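Local coordinates for uricase (Arthrobacter globiformis, PDB 2YZC), which catalyses the oxidation of uric acid by molecular oxygen to 5-hydroxyisourate, which is processed further to (S)-allantoin, at residues E196-F199 with D200-Y203. Sequence-based numbering, arbitrary orientation.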
ATOM      1  N   GLU A 196      10.452   2.942 -34.941  1.00 27.60           N
ATOM      2  CA  GLU A 196      11.784   2.408 -35.191  1.00 30.62           C
ATOM      3  C   GLU A 196      12.774   3.111 -34.268  1.00 29.78           C
ATOM      4  O   GLU A 196      13.469   4.057 -34.641  1.00 29.33           O
ATOM      5  CB  GLU A 196      12.175   2.544 -36.671  1.00 34.61           C
ATOM      6  CG  GLU A 196      12.470   3.933 -37.172  1.00 39.52           C
ATOM      7  CD  GLU A 196      12.733   3.955 -38.674  1.00 43.67           C
ATOM      8  OE1 GLU A 196      11.752   3.896 -39.451  1.00 44.34           O
ATOM      9  OE2 GLU A 196      13.918   4.019 -39.074  1.00 44.33           O
ATOM     10  N   VAL A 197      12.810   2.619 -33.035  1.00 27.80           N
ATOM     11  CA  VAL A 197      13.659   3.162 -31.987  1.00 27.83           C
ATOM     12  C   VAL A 197      14.454   2.036 -31.333  1.00 26.57           C
ATOM     13  O   VAL A 197      14.014   0.888 -31.327  1.00 26.55           O
ATOM     14  CB  VAL A 197      12.789   3.817 -30.881  1.00 26.32           C
ATOM     15  CG1 VAL A 197      13.665   4.529 -29.869  1.00 26.22           C
ATOM     16  CG2 VAL A 197      11.780   4.770 -31.499  1.00 26.53           C
ATOM     17  N   ASP A 198      15.631   2.360 -30.803  1.00 25.54           N
ATOM     18  CA  ASP A 198      16.431   1.371 -30.084  1.00 25.50           C
ATOM     19  C   ASP A 198      15.885   1.624 -28.682  1.00 24.28           C
ATOM     20  O   ASP A 198      16.474   2.367 -27.905  1.00 23.86           O
ATOM     21  CB  ASP A 198      17.922   1.719 -30.134  1.00 25.56           C
ATOM     22  CG  ASP A 198      18.787   0.710 -29.395  1.00 29.04           C
ATOM     23  OD1 ASP A 198      18.298   0.101 -28.421  1.00 30.71           O
ATOM     24  OD2 ASP A 198      19.965   0.534 -29.774  1.00 29.73           O
ATOM     25  N   PHE A 199      14.734   1.027 -28.389  1.00 22.47           N
ATOM     26  CA  PHE A 199      14.055   1.232 -27.118  1.00 21.07           C
ATOM     27  C   PHE A 199      14.902   1.171 -25.851  1.00 21.68           C
ATOM     28  O   PHE A 199      14.792   2.056 -25.001  1.00 20.26           O
ATOM     29  CB  PHE A 199      12.861   0.281 -27.030  1.00 21.29           C
ATOM     30  CG  PHE A 199      11.829   0.523 -28.098  1.00 22.53           C
ATOM     31  CD1 PHE A 199      11.080   1.695 -28.105  1.00 21.30           C
ATOM     32  CD2 PHE A 199      11.620  -0.410 -29.111  1.00 22.78           C
ATOM     33  CE1 PHE A 199      10.135   1.936 -29.103  1.00 23.90           C
ATOM     34  CE2 PHE A 199      10.678  -0.176 -30.113  1.00 22.17           C
ATOM     35  CZ  PHE A 199       9.935   0.995 -30.109  1.00 23.12           C
ATOM     36  N   ASP A 200      15.741   0.150 -25.711  1.00 20.86           N
ATOM     37  CA  ASP A 200      16.586   0.052 -24.523  1.00 22.64           C
ATOM     38  C   ASP A 200      17.619   1.181 -24.458  1.00 22.59           C
ATOM     39  O   ASP A 200      17.839   1.767 -23.400  1.00 22.37           O
ATOM     40  CB  ASP A 200      17.321  -1.293 -24.480  1.00 22.74           C
ATOM     41  CG  ASP A 200      16.406  -2.453 -24.121  1.00 26.95           C
ATOM     42  OD1 ASP A 200      15.247  -2.215 -23.715  1.00 26.12           O
ATOM     43  OD2 ASP A 200      16.860  -3.612 -24.238  1.00 29.35           O
ATOM     44  N   ALA A 201      18.253   1.484 -25.586  1.00 22.67           N
ATOM     45  CA  ALA A 201      19.267   2.535 -25.614  1.00 22.71           C
ATOM     46  C   ALA A 201      18.677   3.909 -25.312  1.00 22.41           C
ATOM     47  O   ALA A 201      19.276   4.703 -24.585  1.00 21.89           O
ATOM     48  CB  ALA A 201      19.979   2.553 -26.968  1.00 23.04           C
ATOM     49  N   VAL A 202      17.505   4.196 -25.867  1.00 21.29           N
ATOM     50  CA  VAL A 202      16.878   5.489 -25.619  1.00 21.33           C
ATOM     51  C   VAL A 202      16.414   5.590 -24.168  1.00 20.79           C
ATOM     52  O   VAL A 202      16.588   6.627 -23.531  1.00 19.95           O
ATOM     53  CB  VAL A 202      15.694   5.731 -26.579  1.00 21.78           C
ATOM     54  CG1 VAL A 202      14.979   7.030 -26.219  1.00 20.87           C
ATOM     55  CG2 VAL A 202      16.212   5.802 -28.010  1.00 21.69           C
ATOM     56  N   TYR A 203      15.835   4.519 -23.629  1.00 19.83           N
ATOM     57  CA  TYR A 203      15.404   4.570 -22.232  1.00 19.36           C
ATOM     58  C   TYR A 203      16.601   4.895 -21.339  1.00 19.44           C
ATOM     59  O   TYR A 203      16.512   5.751 -20.459  1.00 19.46           O
ATOM     60  CB  TYR A 203      14.775   3.242 -21.795  1.00 19.35           C
ATOM     61  CG  TYR A 203      14.498   3.165 -20.307  1.00 18.41           C
ATOM     62  CD1 TYR A 203      15.453   2.665 -19.422  1.00 21.12           C
ATOM     63  CD2 TYR A 203      13.287   3.612 -19.782  1.00 20.20           C
ATOM     64  CE1 TYR A 203      15.205   2.608 -18.046  1.00 21.77           C
ATOM     65  CE2 TYR A 203      13.030   3.562 -18.415  1.00 21.38           C
ATOM     66  CZ  TYR A 203      13.991   3.058 -17.554  1.00 21.39           C
ATOM     67  OH  TYR A 203      13.726   2.987 -16.202  1.00 22.98           O
TER
HETATM   68  O   HOH W   1      16.517  -1.820 -27.791  1.00 23.88           O
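D198 is the N-cap of helix 199-216, and its carboxylate reaches D200 N through a water and A201 N directly. The water donates to D198 OD1 at 2.7 Å and accepts from D200 N at 3.0 Å. D200 turns its own carboxylate elsewhere, to a salt bridge with R133 on strand 131-140. At A201 the capping bond is direct: N gives its hydrogen to D198 OD1 at 3.2 Å. The donor stands well above the carboxylate plane, 60° out of it. D198 CG lies anti to the backbone N (chi1 180°), which swings the carboxylate over the first turn. There CG also rests on A201 CB. One OD1 thus serves two of the first helical N-H groups, D200 N by way of water and A201 N directly. V202 N closes the first helical turn on D198 O at 2.9 Å, nearly in line with the carbonyl. V197 and V202 both touch Y192 of strand 182-192. Their side chains cross at about a right angle, with V197 CG1 tight against V202 CG2 at 3.4 Å. The F199 side chain touches R133, and E86 and E87 of helix 85-99. The Y203 hydroxyl goes to E131, while Y203 N bonds to F199 O at 3.0 Å.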